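Local coordinates for protein putative secreted glycosylhydrolase (Parabacteroides distasonis ATCC 8503, PDB 3IMM) that probably acts as a secreted glycoside hydrolase of the 3-keto-disaccharide hydrolase family, with a concanavalin-like beta-sandwich fold that carries a bound sodium ion, at residues Gly102-Tyr105 against Gly106-Ala110; Trp25-Asp29 against Gly30-Ala34. All coordinates share one frame; numbering follows the deposited sequence.

Contact 1 (Gly102-Tyr105 against Gly106-Ala110)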
loop_
_atom_site.group_PDB
_atom_site.type_symbol
_atom_site.label_atom_id
_atom_site.label_comp_id
_atom_site.label_asym_id
_atom_site.label_seq_id
_atom_site.Cartn_x
_atom_site.Cartn_y
_atom_site.Cartn_z
ATOM N N GLY A 102 -5.671 2.354 4.921
ATOM C CA GLY A 102 -6.514 1.599 4.001
ATOM C C GLY A 102 -7.121 2.463 2.903
ATOM O O GLY A 102 -7.819 1.960 2.064
ATOM N N ALA A 103 -6.837 3.763 2.895
ATOM C CA ALA A 103 -7.216 4.578 1.777
ATOM C C ALA A 103 -6.384 4.244 0.541
ATOM O O ALA A 103 -5.306 3.664 0.635
ATOM C CB ALA A 103 -7.073 6.029 2.109
ATOM N N ILE A 104 -6.887 4.674 -0.614
ATOM C CA ILE A 104 -6.077 4.749 -1.840
ATOM C C ILE A 104 -5.484 6.141 -1.852
ATOM O O ILE A 104 -6.194 7.173 -2.038
ATOM C CB ILE A 104 -6.885 4.447 -3.132
ATOM C CG1 ILE A 104 -7.706 3.185 -2.964
ATOM C CG2 ILE A 104 -5.938 4.308 -4.376
ATOM C CD1 ILE A 104 -6.807 1.956 -2.695
ATOM N N TYR A 105 -4.185 6.187 -1.573
ATOM C CA TYR A 105 -3.524 7.422 -1.250
ATOM C C TYR A 105 -3.736 8.415 -2.368
ATOM O O TYR A 105 -3.546 8.103 -3.539
ATOM C CB TYR A 105 -2.016 7.288 -0.984
ATOM C CG TYR A 105 -1.418 8.637 -0.765
ATOM C CD1 TYR A 105 -1.605 9.284 0.440
ATOM C CD2 TYR A 105 -0.760 9.329 -1.797
ATOM C CE1 TYR A 105 -1.138 10.575 0.644
ATOM C CE2 TYR A 105 -0.284 10.618 -1.594
ATOM C CZ TYR A 105 -0.460 11.219 -0.358
ATOM O OH TYR A 105 -0.004 12.471 -0.109
ATOM N N GLY A 106 -4.114 9.615 -1.980
ATOM C CA GLY A 106 -4.353 10.709 -2.945
ATOM C C GLY A 106 -5.606 10.646 -3.789
ATOM O O GLY A 106 -5.887 11.602 -4.568
ATOM N N HIS A 107 -6.404 9.583 -3.596
ATOM C CA HIS A 107 -7.501 9.245 -4.515
ATOM C C HIS A 107 -8.857 8.924 -3.881
ATOM O O HIS A 107 -9.912 9.319 -4.419
ATOM C CB HIS A 107 -7.056 8.113 -5.451
ATOM C CG HIS A 107 -5.971 8.533 -6.393
ATOM N ND1 HIS A 107 -4.635 8.538 -6.044
ATOM C CD2 HIS A 107 -6.036 9.023 -7.655
ATOM C CE1 HIS A 107 -3.928 8.991 -7.063
ATOM N NE2 HIS A 107 -4.756 9.297 -8.050
ATOM N N LEU A 108 -8.847 8.187 -2.775
ATOM C CA LEU A 108 -10.072 7.699 -2.166
ATOM C C LEU A 108 -9.890 7.410 -0.682
ATOM O O LEU A 108 -8.986 6.667 -0.292
ATOM C CB LEU A 108 -10.546 6.419 -2.900
ATOM C CG LEU A 108 -11.858 5.801 -2.404
ATOM C CD1 LEU A 108 -13.091 6.744 -2.732
ATOM C CD2 LEU A 108 -11.997 4.389 -2.995
ATOM N N GLY A 109 -10.762 7.999 0.136
ATOM C CA GLY A 109 -10.757 7.790 1.569
ATOM C C GLY A 109 -11.283 6.422 1.972
ATOM O O GLY A 109 -11.969 5.744 1.188
ATOM N N ALA A 110 -10.966 6.030 3.208
ATOM C CA ALA A 110 -11.558 4.836 3.823
ATOM C C ALA A 110 -12.931 5.233 4.353
ATOM O O ALA A 110 -13.191 6.412 4.578
ATOM C CB ALA A 110 -10.669 4.293 4.923
#

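Contact 2 (Trp25-Asp29 against Gly30-Ala34)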
loop_
_atom_site.group_PDB
_atom_site.type_symbol
_atom_site.label_atom_id
_atom_site.label_comp_id
_atom_site.label_asym_id
_atom_site.label_seq_id
_atom_site.Cartn_x
_atom_site.Cartn_y
_atom_site.Cartn_z
ATOM N N TRP A 25 16.675 -3.319 3.321
ATOM C CA TRP A 25 15.568 -4.197 3.678
ATOM C C TRP A 25 16.080 -5.478 4.219
ATOM O O TRP A 25 16.966 -6.078 3.627
ATOM C CB TRP A 25 14.719 -4.505 2.461
ATOM C CG TRP A 25 13.817 -3.371 2.083
ATOM C CD1 TRP A 25 14.070 -2.415 1.174
ATOM C CD2 TRP A 25 12.530 -3.087 2.637
ATOM N NE1 TRP A 25 13.017 -1.539 1.112
ATOM C CE2 TRP A 25 12.064 -1.923 2.018
ATOM C CE3 TRP A 25 11.723 -3.710 3.594
ATOM C CZ2 TRP A 25 10.800 -1.380 2.298
ATOM C CZ3 TRP A 25 10.490 -3.156 3.894
ATOM C CH2 TRP A 25 10.033 -2.011 3.228
ATOM N N SER A 26 15.497 -5.912 5.328
ATOM C CA SER A 26 15.888 -7.190 5.948
ATOM C C SER A 26 14.765 -7.767 6.815
ATOM O O SER A 26 13.890 -7.062 7.339
ATOM C CB SER A 26 17.164 -7.010 6.771
ATOM O OG SER A 26 16.896 -6.294 7.944
ATOM N N GLU A 27 14.771 -9.072 6.921
ATOM C CA GLU A 27 13.920 -9.787 7.846
ATOM C C GLU A 27 14.620 -10.096 9.191
ATOM O O GLU A 27 15.709 -10.712 9.211
ATOM C CB GLU A 27 13.487 -11.112 7.213
ATOM C CG GLU A 27 12.707 -10.967 5.924
ATOM C CD GLU A 27 12.396 -12.309 5.293
ATOM O OE1 GLU A 27 13.346 -13.136 5.059
ATOM O OE2 GLU A 27 11.201 -12.531 5.038
ATOM N N THR A 28 13.969 -9.715 10.298
ATOM C CA THR A 28 14.466 -9.963 11.659
ATOM C C THR A 28 13.374 -10.730 12.383
ATOM O O THR A 28 12.238 -10.246 12.498
ATOM C CB THR A 28 14.752 -8.646 12.419
ATOM O OG1 THR A 28 15.796 -7.925 11.754
ATOM C CG2 THR A 28 15.149 -8.893 13.918
ATOM N N ASP A 29 13.685 -11.955 12.809
ATOM C CA ASP A 29 12.718 -12.777 13.525
ATOM C C ASP A 29 11.403 -12.940 12.751
ATOM O O ASP A 29 10.311 -12.977 13.337
ATOM C CB ASP A 29 12.433 -12.147 14.888
ATOM C CG ASP A 29 13.646 -12.106 15.806
ATOM O OD1 ASP A 29 14.648 -12.866 15.630
ATOM O OD2 ASP A 29 13.569 -11.288 16.736
ATOM N N GLY A 30 11.510 -13.056 11.432
ATOM C CA GLY A 30 10.344 -13.271 10.588
ATOM C C GLY A 30 9.565 -12.009 10.223
ATOM O O GLY A 30 8.485 -12.089 9.648
ATOM N N VAL A 31 10.114 -10.849 10.559
ATOM C CA VAL A 31 9.407 -9.561 10.427
ATOM C C VAL A 31 10.276 -8.680 9.523
ATOM O O VAL A 31 11.466 -8.530 9.780
ATOM C CB VAL A 31 9.168 -8.939 11.802
ATOM C CG1 VAL A 31 8.540 -7.497 11.704
ATOM C CG2 VAL A 31 8.304 -9.877 12.639
ATOM N N LEU A 32 9.681 -8.196 8.427
ATOM C CA LEU A 32 10.355 -7.415 7.423
ATOM C C LEU A 32 10.347 -5.938 7.816
ATOM O O LEU A 32 9.328 -5.408 8.214
ATOM C CB LEU A 32 9.660 -7.613 6.060
ATOM C CG LEU A 32 10.245 -6.891 4.822
ATOM C CD1 LEU A 32 11.657 -7.407 4.451
ATOM C CD2 LEU A 32 9.303 -6.996 3.622
ATOM N N GLY A 33 11.483 -5.272 7.687
ATOM C CA GLY A 33 11.528 -3.815 7.882
ATOM C C GLY A 33 12.666 -3.209 7.099
ATOM O O GLY A 33 13.513 -3.932 6.566
ATOM N N ALA A 34 12.691 -1.887 7.085
ATOM C CA ALA A 34 13.601 -1.095 6.284
ATOM C C ALA A 34 14.285 -0.084 7.200
ATOM O O ALA A 34 13.674 0.442 8.126
ATOM C CB ALA A 34 12.820 -0.356 5.192
HETATM O O HOH W 1 16.749 -3.565 7.392
HETATM O O HOH W 2 14.174 -13.617 10.133
#

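Contact 1 (Gly102-Tyr105 against Gly106-Ala110)
I104 and L108 pair across a tight reversal of the chain, which carries 102-105 into 106-110 nearly antiparallel. The pair is closed from both sides: I104 N donates to L108 O at 2.9 Å, and L108 N returns a bond of the same length to I104 O, straighter at 161°. H107 N also donates to I104 O, so this one carbonyl is gripped by two amides, L108 N in its plane and H107 N tilted from it. H107 and L108 thus both face I104 as a classic beta bulge, while Y105 and G106 take the backbone angles of a type II turn, G106 with positive phi.

The imidazole of H107 locks the turn further. Its ND1 donates to Y105 O at 2.8 Å along a nearly straight line (168°), with the oxygen close to the ring plane, so the bond limits the ring's rotation. The Y105 ring, with CG anti to the backbone N (chi1 176°), swings back beside its own carbonyl, and G106 CA sits over its face in a CH-pi contact, 4.2 Å from the centroid. Away from the turn, A103 CB presses on L108 O at 3.1 Å, a tight fit, and I104 CB meets L108 CB at 4.2 Å.

Backbone bonds from G102 and A103 to Q83 and from Y105 to E81 lay 102-105 against strand 80-85, whose E81 and Q83 belong to the sodium site. I104 packs on V80 and I82 there, and on T144 and M146 of strand 141-147, while H107 stacks on F171.

Contact 2 (Trp25-Asp29 against Gly30-Ala34)
W25 to T28 and V31 to A34 form a two-stranded beta hairpin closed by a type I' turn, with D29 and G30 at its tip. Its backbone ladder has two hydrogen-bonded pairs. S26 and G33 exchange nearly straight bonds, S26 N to G33 O at 3.1 Å and G33 N to S26 O at 3.0 Å. At the turn T28 N reaches V31 O at 2.8 Å, while V31 N approaches T28 O from above the carbonyl plane, a less linear bond (144°). G30 has angles at which a side chain would collide with the carbonyl of D29. One water accepts from G30 N at 3.0 Å, and another meets S26 OG.

Apolar contacts gather at the open end. A34 CB sits over the six-membered ring of W25, 3.5 Å from its centroid in a CH-pi contact. The branch of L32 crosses the indole at about a right angle; L32 CG lies 3.7 Å from W25 CE3, carried there by the L32 torsion (chi1 -178°, CG anti to the backbone N). W25 NE1 hydrogen-bonds to E38 O, outside the hairpin. With a serine in place of W25, A34 and L32 would probably lose this shared surface, and E38 O its NE1 donor.

A backbone hydrogen bond between L32 and F193 ties the hairpin to strand 191-200, where W25 also touches F193 and V31 packs on W192; W25 and L32 both reach L182 of strand 179-182.

In the fold
Contact 2 comes first along the chain and closes before contact 1 opens. The two lie on opposite sides of the chain's centre, with centres about 26 Å apart and nearest atoms about 16 Å apart. Both border the two antiparallel sheets of the concanavalin-like sandwich, at different places. The turn at 102-110 meets strands 80-85 and 141-147, each an outermost strand of its sheet, whereas the hairpin 25-34 meets the inner strands 179-182 and 191-200. Contact 1 lies nearer the sodium ion, about 5 Å from the Y105 side chain against about 12 Å for W25; it thus probably helps frame the metal-bearing strand 80-85, while contact 2 is a surface hairpin.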